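Local coordinates for sugar phosphate isomerase/epimerase (Parabacteroides distasonis, PDB 3OBE), which probably acts as a sugar phosphate isomerase or epimerase built on a xylose isomerase-like TIM barrel, at residues Leu25-Leu30 with Leu53-Tyr58; Asp228-Met233 with Pro260-Lys265; Leu242-Asp247 with Tyr275-Gly280. All coordinates share one frame; numbering follows the deposited sequence.

Contact 1. Residues Leu25-Leu30 with Leu53-Tyr58; sequences LQTYSL and LEIFGY. With EOH (ethanol), chain G.
Tyr28 turns the edge of its ring to the face of Phe56, a T-shaped (edge-to-face) pair with the planes 82° apart. Tyr28 CD1 stands over the centre of the phenyl ring, and Tyr28 CB adds a CH-pi contact on the same face. The opposite face of Phe56 carries C1 of a bound ethanol, probably from the crystallisation liquor, whose hydroxyl makes a weak hydrogen bond to Phe56 O. Thr27 OG1 lies at the edge of the Phe56 ring, 3.5 Å from its CD1, while the methyl CG2 packs on Leu53 CD2 at 3.8 Å. These side chains lie at the C-terminal ends of strands 24-26 and 52-55, parallel neighbours in the TIM barrel, at the end where such barrels carry their active sites. Glu54 N donates to Leu25 O (2.9 Å) and Thr27 N to Glu54 O (3.0 Å). Gln26 leaves its strand with CG opposite the backbone N (chi1 164°), then bends at chi2 (52°), which brings its amide to the neighbouring strand. Gln26 NE2 gives one hydrogen to Glu54 OE1 (3.1 Å), on the anti side of the carboxylate but tilted out of its plane, and a straighter bond to Ile55 O (3.2 Å). Gln26 OE1 accepts Tyr28 N on a lone pair, at 2.8 Å, which fixes the amide's rotation. Glu54 OE1 also takes a hydrogen bond from His244 NE2, and OE2 one from Ser94 OG.

Contact 2. Residues Asp228-Met233 with Pro260-Lys265; sequences DPVEWM and PNIFKK
Val230 presents both methyls to segment 260-265, across a packing of two neighbouring outer helices of the TIM barrel. The short helical segments run almost parallel, 8° apart, with axes 9.7 Å from each other, and no hydrogen bond joins them. The buried, wholly apolar part lies on the side facing the barrel. Pro229 CG meets Ile262 CD1 at 4.2 Å, and Val230 CG2 comes within 4.1 Å of Ile262 CG1 while also resting on the backbone of Asn261 and Ile262. Ile262 in turn packs on Leu243 of strand 240-245 and on Val219 of helix 219-224. Further along, Met233, present as selenomethionine, sets its CB against Lys265 CG at 3.7 Å; the residue was modelled in two conformers, so the approaches of its SE and CE are doubtful. The solvent side is more open and more polar. Asn261 lies at the exposed margin and barely touches Val230 CG2, with its CB at 4.3 Å. Lys265 lends only its aliphatic chain: it bends at chi2 (57°) and chi3 (67°), a course that lays its CE on Val230 CG1 (3.7 Å) and sends NZ away from the apolar patch, to salt bridges with Glu234 and Glu268. A glycine in place of Val230 would probably open a gap beside Ile262 and leave Lys265 CE without the methyl it lies on. Asp228 caps the first helix at the N-cap position: its OD1 accepts Val230 N at 3.1 Å, met from above the carboxylate plane.

Contact 3. Residues Leu242-Asp247 with Tyr275-Gly280; sequences LLHIKD and YVELEG
Lys246 runs extended from chi1 through chi3 and then bends at chi4 (-48°), which carries its NZ to Glu279, whose own CG swings between its backbone N and carbonyl carbon (chi1 71°). The resulting salt bridge, Lys246 NZ to Glu279 OE1 at 2.9 Å, uses the anti lone pair of the carboxylate oxygen and is seen in the conformer of Glu279 described here; a second one was also modelled. Lys246 NZ also donates to Asp247 O (2.9 Å) and to a water that accepts from Glu279 N as well, and the side chain makes a cation-pi contact with Tyr220. Nearer the backbone, the methylene Lys246 CG passes 3.4 Å from Glu277 O. Before these charged groups in the chain, strands 240-245 and 273-276 are the two parallel strands of a beta-alpha-beta unit of the TIM barrel, connected through helix 259-269. Tyr275 N donates to Leu243 O, Ile245 N to Tyr275 O at 2.8 Å, and Glu277 N to Ile245 O, a ladder that alternates between the strands. On the face with His244 and Tyr275, His244 CD2 lies 4.0 Å from Tyr275 CB, and Leu242 CD2 touches the phenol ring at CE2. Glu277 OE1 comes to the edge of the imidazole, in its plane and 3.0 Å from His244 CE1, with the carboxylate turned 63° from the ring. The neighbouring ring nitrogen, NE2, is hydrogen-bonded to Glu54, while a bound phosphate lies close to the Glu277 side chain and may mark a pocket.

Contacts 1 and 3 are buried barrel-strand pairings with centres about 10 Å apart, and strands 24-26 and 273-276 are themselves neighbours: Gln26 N lies 2.8 Å from Val276 O. Polar side chains join them too, through Glu54 of contact 1 and His244 of contact 3. Contact 2 belongs to the outer helical layer, only partly buried and apolar across its interface, with the charged end of Lys265 turned out of the interface. It still meets contact 3 from outside the barrel, since Ile262 and Phe263 pack on Leu243 and Ile245, and helix 259-269 links the two strands of contact 3. Contacts 1 and 2 do not touch, their nearest atoms being about 11 Å apart.

Contact 1. Residues Leu25-Leu30 with Leu53-Tyr58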
loop_
_atom_site.group_PDB
_atom_site.type_symbol
_atom_site.label_atom_id
_atom_site.label_comp_id
_atom_site.label_asym_id
_atom_site.label_seq_id
_atom_site.Cartn_x
_atom_site.Cartn_y
_atom_site.Cartn_z
ATOM N N LEU A 25 -5.709 -5.898 -4.336
ATOM C CA LEU A 25 -6.545 -4.699 -4.472
ATOM C C LEU A 25 -6.607 -3.989 -3.149
ATOM O O LEU A 25 -6.917 -4.623 -2.123
ATOM C CB LEU A 25 -8.004 -5.086 -4.861
ATOM C CG LEU A 25 -8.979 -3.896 -4.985
ATOM C CD1 LEU A 25 -8.637 -3.006 -6.175
ATOM C CD2 LEU A 25 -10.426 -4.347 -5.108
ATOM N N GLN A 26 -6.397 -2.670 -3.163
ATOM C CA GLN A 26 -6.725 -1.827 -2.013
ATOM C C GLN A 26 -8.218 -1.538 -2.030
ATOM O O GLN A 26 -8.741 -0.930 -2.949
ATOM C CB GLN A 26 -5.885 -0.551 -2.024
ATOM C CG GLN A 26 -6.360 0.598 -1.119
ATOM C CD GLN A 26 -6.595 0.197 0.335
ATOM O OE1 GLN A 26 -7.733 0.169 0.787
ATOM N NE2 GLN A 26 -5.519 -0.140 1.065
ATOM N N THR A 27 -8.938 -2.025 -1.026
ATOM C CA THR A 27 -10.361 -2.019 -1.076
ATOM C C THR A 27 -11.042 -0.638 -0.923
ATOM O O THR A 27 -12.260 -0.474 -1.215
ATOM C CB THR A 27 -10.944 -2.949 0.018
ATOM O OG1 THR A 27 -10.544 -2.481 1.299
ATOM C CG2 THR A 27 -10.522 -4.452 -0.236
ATOM N N TYR A 28 -10.262 0.342 -0.484
ATOM C CA TYR A 28 -10.710 1.710 -0.494
ATOM C C TYR A 28 -11.142 2.134 -1.918
ATOM O O TYR A 28 -12.022 2.978 -2.065
ATOM C CB TYR A 28 -9.613 2.606 0.018
ATOM C CG TYR A 28 -10.051 4.036 0.250
ATOM C CD1 TYR A 28 -10.908 4.361 1.288
ATOM C CD2 TYR A 28 -9.613 5.049 -0.617
ATOM C CE1 TYR A 28 -11.303 5.678 1.499
ATOM C CE2 TYR A 28 -10.010 6.361 -0.414
ATOM C CZ TYR A 28 -10.849 6.656 0.622
ATOM O OH TYR A 28 -11.219 7.964 0.822
ATOM N N SER A 29 -10.595 1.465 -2.934
ATOM C CA SER A 29 -10.987 1.702 -4.333
ATOM C C SER A 29 -12.472 1.558 -4.594
ATOM O O SER A 29 -12.968 2.179 -5.518
ATOM C CB SER A 29 -10.269 0.715 -5.274
ATOM O OG SER A 29 -8.864 0.828 -5.127
ATOM N N LEU A 30 -13.166 0.714 -3.827
ATOM C CA LEU A 30 -14.528 0.344 -4.152
ATOM C C LEU A 30 -15.515 1.153 -3.321
ATOM O O LEU A 30 -16.699 1.186 -3.630
ATOM C CB LEU A 30 -14.729 -1.140 -3.891
ATOM C CG LEU A 30 -14.001 -2.022 -4.905
ATOM C CD1 LEU A 30 -14.073 -3.498 -4.477
ATOM C CD2 LEU A 30 -14.710 -1.846 -6.288
ATOM N N LEU A 53 -6.186 -8.783 -0.658
ATOM C CA LEU A 53 -6.725 -7.471 -0.305
ATOM C C LEU A 53 -5.794 -6.725 0.612
ATOM O O LEU A 53 -5.214 -7.302 1.540
ATOM C CB LEU A 53 -8.072 -7.630 0.394
ATOM C CG LEU A 53 -9.182 -8.360 -0.388
ATOM C CD1 LEU A 53 -10.525 -8.399 0.436
ATOM C CD2 LEU A 53 -9.425 -7.775 -1.782
ATOM N N GLU A 54 -5.730 -5.416 0.382
ATOM C CA GLU A 54 -5.155 -4.484 1.345
ATOM C C GLU A 54 -6.292 -3.607 1.827
ATOM O O GLU A 54 -7.006 -2.996 1.016
ATOM C CB GLU A 54 -4.022 -3.651 0.712
ATOM C CG GLU A 54 -3.379 -2.645 1.662
ATOM C CD GLU A 54 -2.317 -1.861 0.947
ATOM O OE1 GLU A 54 -2.724 -1.032 0.109
ATOM O OE2 GLU A 54 -1.090 -2.086 1.221
ATOM N N ILE A 55 -6.557 -3.659 3.129
ATOM C CA ILE A 55 -7.736 -2.988 3.679
ATOM C C ILE A 55 -7.359 -1.614 4.276
ATOM O O ILE A 55 -6.251 -1.109 4.060
ATOM C CB ILE A 55 -8.492 -3.923 4.664
ATOM C CG1 ILE A 55 -7.628 -4.273 5.860
ATOM C CG2 ILE A 55 -9.000 -5.197 3.872
ATOM C CD1 ILE A 55 -8.406 -4.883 6.995
ATOM N N PHE A 56 -8.320 -1.023 4.965
ATOM C CA PHE A 56 -8.216 0.291 5.540
ATOM C C PHE A 56 -9.207 0.344 6.695
ATOM O O PHE A 56 -10.025 -0.536 6.862
ATOM C CB PHE A 56 -8.503 1.360 4.472
ATOM C CG PHE A 56 -9.924 1.388 4.023
ATOM C CD1 PHE A 56 -10.380 0.524 3.059
ATOM C CD2 PHE A 56 -10.831 2.278 4.609
ATOM C CE1 PHE A 56 -11.725 0.559 2.642
ATOM C CE2 PHE A 56 -12.173 2.302 4.202
ATOM C CZ PHE A 56 -12.603 1.441 3.234
ATOM N N GLY A 57 -9.166 1.425 7.465
ATOM C CA GLY A 57 -10.271 1.730 8.368
ATOM C C GLY A 57 -10.041 1.360 9.826
ATOM O O GLY A 57 -10.951 1.447 10.643
ATOM N N TYR A 58 -8.858 0.877 10.145
ATOM C CA TYR A 58 -8.531 0.491 11.516
ATOM C C TYR A 58 -8.817 1.638 12.457
ATOM O O TYR A 58 -8.456 2.748 12.172
ATOM C CB TYR A 58 -7.040 0.153 11.617
ATOM C CG TYR A 58 -6.574 -0.110 13.045
ATOM C CD1 TYR A 58 -6.906 -1.278 13.712
ATOM C CD2 TYR A 58 -5.829 0.839 13.748
ATOM C CE1 TYR A 58 -6.485 -1.511 15.000
ATOM C CE2 TYR A 58 -5.384 0.603 15.037
ATOM C CZ TYR A 58 -5.704 -0.562 15.656
ATOM O OH TYR A 58 -5.298 -0.823 16.952
HETATM C C1 EOH G . -12.793 -1.156 6.178
HETATM C C2 EOH G . -14.092 -1.213 5.428
HETATM O O EOH G . -12.008 -2.313 6.045
#

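Contact 2. Residues Asp228-Met233 with Pro260-Lys265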
loop_
_atom_site.group_PDB
_atom_site.type_symbol
_atom_site.label_atom_id
_atom_site.label_comp_id
_atom_site.label_asym_id
_atom_site.label_seq_id
_atom_site.Cartn_x
_atom_site.Cartn_y
_atom_site.Cartn_z
ATOM N N ASP A 228 10.708 8.930 -12.234
ATOM C CA ASP A 228 10.679 7.616 -12.882
ATOM C C ASP A 228 10.664 6.541 -11.767
ATOM O O ASP A 228 11.685 6.328 -11.074
ATOM C CB ASP A 228 11.904 7.479 -13.766
ATOM C CG ASP A 228 11.974 6.149 -14.478
ATOM O OD1 ASP A 228 11.004 5.411 -14.341
ATOM O OD2 ASP A 228 13.001 5.880 -15.176
ATOM N N PRO A 229 9.535 5.837 -11.603
ATOM C CA PRO A 229 9.521 4.834 -10.541
ATOM C C PRO A 229 10.532 3.700 -10.744
ATOM O O PRO A 229 11.050 3.141 -9.750
ATOM C CB PRO A 229 8.078 4.320 -10.558
ATOM C CG PRO A 229 7.522 4.734 -11.857
ATOM C CD PRO A 229 8.235 5.929 -12.293
ATOM N N VAL A 230 10.881 3.416 -11.988
ATOM C CA VAL A 230 11.867 2.376 -12.271
ATOM C C VAL A 230 13.236 2.785 -11.716
ATOM O O VAL A 230 13.979 1.955 -11.190
ATOM C CB VAL A 230 11.901 2.009 -13.755
ATOM C CG1 VAL A 230 13.096 1.131 -14.052
ATOM C CG2 VAL A 230 10.569 1.321 -14.116
ATOM N N GLU A 231 13.532 4.082 -11.791
ATOM C CA GLU A 231 14.787 4.616 -11.275
ATOM C C GLU A 231 14.855 4.451 -9.751
ATOM O O GLU A 231 15.905 4.077 -9.211
ATOM C CB GLU A 231 14.974 6.079 -11.663
ATOM C CG GLU A 231 16.376 6.554 -11.421
ATOM C CD GLU A 231 16.601 8.011 -11.860
ATOM O OE1 GLU A 231 15.639 8.652 -12.347
ATOM O OE2 GLU A 231 17.733 8.513 -11.681
ATOM N N TRP A 232 13.761 4.764 -9.071
ATOM C CA TRP A 232 13.692 4.563 -7.624
ATOM C C TRP A 232 13.886 3.086 -7.237
ATOM O O TRP A 232 14.654 2.788 -6.325
ATOM C CB TRP A 232 12.428 5.162 -7.039
ATOM C CG TRP A 232 12.513 6.626 -7.006
ATOM C CD1 TRP A 232 12.250 7.489 -8.031
ATOM C CD2 TRP A 232 12.944 7.435 -5.901
ATOM N NE1 TRP A 232 12.465 8.780 -7.633
ATOM C CE2 TRP A 232 12.903 8.776 -6.330
ATOM C CE3 TRP A 232 13.393 7.152 -4.590
ATOM C CZ2 TRP A 232 13.255 9.839 -5.487
ATOM C CZ3 TRP A 232 13.773 8.215 -3.761
ATOM C CH2 TRP A 232 13.681 9.522 -4.204
HETATM N N MSE A 233 13.203 2.195 -7.952
HETATM C CA MSE A 233 13.315 0.749 -7.739
HETATM C C MSE A 233 14.746 0.259 -7.954
HETATM O O MSE A 233 15.283 -0.519 -7.154
HETATM C CB MSE A 233 12.298 0.017 -8.639
HETATM C CG MSE A 233 10.829 0.335 -8.293
HETATM SE SE MSE A 233 9.581 -0.089 -9.747
HETATM C CE MSE A 233 9.535 -2.039 -9.687
ATOM N N PRO A 260 4.881 -2.348 -18.545
ATOM C CA PRO A 260 5.840 -3.414 -18.896
ATOM C C PRO A 260 7.183 -3.204 -18.216
ATOM O O PRO A 260 7.743 -4.125 -17.656
ATOM C CB PRO A 260 5.916 -3.313 -20.405
ATOM C CG PRO A 260 4.543 -2.927 -20.805
ATOM C CD PRO A 260 4.155 -1.891 -19.750
ATOM N N ASN A 261 7.672 -1.962 -18.182
ATOM C CA ASN A 261 8.944 -1.699 -17.496
ATOM C C ASN A 261 8.890 -1.742 -15.993
ATOM O O ASN A 261 9.855 -2.166 -15.371
ATOM C CB ASN A 261 9.539 -0.378 -17.931
ATOM C CG ASN A 261 10.121 -0.427 -19.325
ATOM O OD1 ASN A 261 10.360 -1.495 -19.943
ATOM N ND2 ASN A 261 10.374 0.758 -19.858
ATOM N N ILE A 262 7.790 -1.259 -15.407
ATOM C CA ILE A 262 7.589 -1.304 -13.961
ATOM C C ILE A 262 7.580 -2.740 -13.459
ATOM O O ILE A 262 8.305 -3.077 -12.505
ATOM C CB ILE A 262 6.320 -0.542 -13.560
ATOM C CG1 ILE A 262 6.549 0.964 -13.743
ATOM C CG2 ILE A 262 5.862 -0.884 -12.139
ATOM C CD1 ILE A 262 5.287 1.792 -13.749
ATOM N N PHE A 263 6.830 -3.588 -14.146
ATOM C CA PHE A 263 6.773 -5.001 -13.768
ATOM C C PHE A 263 8.082 -5.736 -14.023
ATOM O O PHE A 263 8.525 -6.476 -13.166
ATOM C CB PHE A 263 5.596 -5.682 -14.452
ATOM C CG PHE A 263 4.316 -5.508 -13.707
ATOM C CD1 PHE A 263 4.002 -6.278 -12.603
ATOM C CD2 PHE A 263 3.424 -4.524 -14.097
ATOM C CE1 PHE A 263 2.843 -6.046 -11.914
ATOM C CE2 PHE A 263 2.299 -4.328 -13.431
ATOM C CZ PHE A 263 1.991 -5.071 -12.336
ATOM N N LYS A 264 8.750 -5.472 -15.138
ATOM C CA LYS A 264 10.072 -6.042 -15.378
ATOM C C LYS A 264 11.031 -5.715 -14.232
ATOM O O LYS A 264 11.691 -6.616 -13.718
ATOM C CB LYS A 264 10.632 -5.543 -16.726
ATOM C CG LYS A 264 11.988 -6.090 -17.096
ATOM C CD LYS A 264 12.504 -5.386 -18.402
ATOM N N LYS A 265 11.066 -4.451 -13.794
ATOM C CA LYS A 265 11.974 -4.073 -12.729
ATOM C C LYS A 265 11.523 -4.683 -11.393
ATOM O O LYS A 265 12.359 -5.087 -10.580
ATOM C CB LYS A 265 12.043 -2.558 -12.575
ATOM C CG LYS A 265 13.128 -2.101 -11.583
ATOM C CD LYS A 265 14.543 -2.585 -11.935
ATOM C CE LYS A 265 15.071 -1.942 -13.221
ATOM N NZ LYS A 265 16.434 -2.340 -13.589
#

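Contact 3. Residues Leu242-Asp247 with Tyr275-Gly280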
loop_
_atom_site.group_PDB
_atom_site.type_symbol
_atom_site.label_atom_id
_atom_site.label_comp_id
_atom_site.label_asym_id
_atom_site.label_seq_id
_atom_site.Cartn_x
_atom_site.Cartn_y
_atom_site.Cartn_z
ATOM N N LEU A 242 6.661 -3.789 -1.825
ATOM C CA LEU A 242 5.318 -3.771 -2.406
ATOM C C LEU A 242 5.238 -2.632 -3.415
ATOM O O LEU A 242 5.938 -1.603 -3.315
ATOM C CB LEU A 242 4.245 -3.558 -1.327
ATOM C CG LEU A 242 4.108 -4.554 -0.202
ATOM C CD1 LEU A 242 3.135 -4.017 0.861
ATOM C CD2 LEU A 242 3.693 -5.920 -0.733
ATOM N N LEU A 243 4.327 -2.766 -4.381
ATOM C CA LEU A 243 3.899 -1.634 -5.162
ATOM C C LEU A 243 2.423 -1.380 -4.926
ATOM O O LEU A 243 1.644 -2.327 -4.680
ATOM C CB LEU A 243 4.062 -1.867 -6.659
ATOM C CG LEU A 243 5.459 -2.274 -7.173
ATOM C CD1 LEU A 243 5.479 -2.580 -8.704
ATOM C CD2 LEU A 243 6.506 -1.219 -6.769
ATOM N N HIS A 244 2.044 -0.117 -5.107
ATOM C CA HIS A 244 0.687 0.204 -5.523
ATOM C C HIS A 244 0.685 0.398 -7.026
ATOM O O HIS A 244 1.534 1.139 -7.569
ATOM C CB HIS A 244 0.147 1.442 -4.845
ATOM C CG HIS A 244 -0.749 1.121 -3.701
ATOM N ND1 HIS A 244 -1.835 1.890 -3.350
ATOM C CD2 HIS A 244 -0.694 0.112 -2.798
ATOM C CE1 HIS A 244 -2.429 1.367 -2.294
ATOM N NE2 HIS A 244 -1.747 0.297 -1.915
ATOM N N ILE A 245 -0.239 -0.298 -7.685
ATOM C CA ILE A 245 -0.440 -0.200 -9.117
ATOM C C ILE A 245 -1.684 0.649 -9.328
ATOM O O ILE A 245 -2.811 0.255 -8.954
ATOM C CB ILE A 245 -0.552 -1.604 -9.789
ATOM C CG1 ILE A 245 0.793 -2.351 -9.667
ATOM C CG2 ILE A 245 -1.049 -1.510 -11.253
ATOM C CD1 ILE A 245 1.965 -1.679 -10.490
ATOM N N LYS A 246 -1.441 1.842 -9.866
ATOM C CA LYS A 246 -2.426 2.881 -10.032
ATOM C C LYS A 246 -2.163 3.588 -11.360
ATOM O O LYS A 246 -1.024 3.633 -11.842
ATOM C CB LYS A 246 -2.389 3.880 -8.861
ATOM C CG LYS A 246 -3.524 4.943 -9.000
ATOM C CD LYS A 246 -3.597 5.876 -7.877
ATOM C CE LYS A 246 -4.725 6.856 -8.078
ATOM N NZ LYS A 246 -4.762 7.493 -9.443
ATOM N N ASP A 247 -3.227 4.074 -11.977
ATOM C CA ASP A 247 -3.151 4.793 -13.246
ATOM C C ASP A 247 -4.156 5.936 -13.134
ATOM O O ASP A 247 -4.641 6.211 -12.041
ATOM C CB ASP A 247 -3.468 3.810 -14.374
ATOM C CG ASP A 247 -2.902 4.209 -15.720
ATOM O OD1 ASP A 247 -2.765 5.424 -15.980
ATOM O OD2 ASP A 247 -2.657 3.270 -16.571
ATOM N N TYR A 275 -0.695 -4.103 -4.894
ATOM C CA TYR A 275 -2.107 -3.818 -4.765
ATOM C C TYR A 275 -2.505 -2.742 -5.742
ATOM O O TYR A 275 -1.872 -1.671 -5.821
ATOM C CB TYR A 275 -2.451 -3.388 -3.331
ATOM C CG TYR A 275 -2.049 -4.445 -2.354
ATOM C CD1 TYR A 275 -2.895 -5.495 -2.034
ATOM C CD2 TYR A 275 -0.790 -4.405 -1.738
ATOM C CE1 TYR A 275 -2.485 -6.507 -1.132
ATOM C CE2 TYR A 275 -0.370 -5.405 -0.892
ATOM C CZ TYR A 275 -1.229 -6.440 -0.568
ATOM O OH TYR A 275 -0.786 -7.437 0.285
ATOM N N VAL A 276 -3.573 -3.045 -6.488
ATOM C CA VAL A 276 -4.236 -2.087 -7.342
ATOM C C VAL A 276 -5.036 -1.066 -6.530
ATOM O O VAL A 276 -5.716 -1.424 -5.551
ATOM C CB VAL A 276 -5.192 -2.838 -8.321
ATOM C CG1 VAL A 276 -6.039 -1.890 -9.122
ATOM C CG2 VAL A 276 -4.384 -3.773 -9.253
ATOM N N GLU A 277 -5.006 0.180 -6.971
ATOM C CA GLU A 277 -5.903 1.196 -6.438
ATOM C C GLU A 277 -6.446 2.055 -7.558
ATOM O O GLU A 277 -5.724 2.388 -8.501
ATOM C CB GLU A 277 -5.230 2.068 -5.392
ATOM C CG GLU A 277 -6.241 3.048 -4.722
ATOM C CD GLU A 277 -5.838 3.575 -3.355
ATOM O OE1 GLU A 277 -4.776 3.190 -2.839
ATOM O OE2 GLU A 277 -6.641 4.373 -2.814
ATOM N N LEU A 278 -7.709 2.434 -7.435
ATOM C CA LEU A 278 -8.355 3.405 -8.302
ATOM C C LEU A 278 -9.007 4.494 -7.462
ATOM O O LEU A 278 -9.585 4.217 -6.419
ATOM C CB LEU A 278 -9.451 2.810 -9.164
ATOM C CG LEU A 278 -9.100 2.002 -10.410
ATOM C CD1 LEU A 278 -8.336 0.743 -10.116
ATOM C CD2 LEU A 278 -10.361 1.725 -11.281
ATOM N N GLU A 279 -8.843 5.716 -7.940
ATOM C CA GLU A 279 -9.595 6.843 -7.421
ATOM C C GLU A 279 -10.993 6.837 -8.048
ATOM O O GLU A 279 -11.296 6.006 -8.902
ATOM C CB GLU A 279 -8.822 8.140 -7.657
ATOM C CG GLU A 279 -8.762 8.593 -9.101
ATOM C CD GLU A 279 -7.877 9.806 -9.253
ATOM O OE1 GLU A 279 -6.646 9.636 -9.280
ATOM O OE2 GLU A 279 -8.440 10.932 -9.313
ATOM N N GLY A 280 -11.857 7.712 -7.564
ATOM C CA GLY A 280 -13.249 7.821 -8.049
ATOM C C GLY A 280 -13.279 8.231 -9.506
ATOM O O GLY A 280 -12.479 9.048 -9.958
HETATM O O HOH W 1 -7.060 5.922 -10.374
HETATM O O HOH W 2 -5.908 3.551 -11.050
#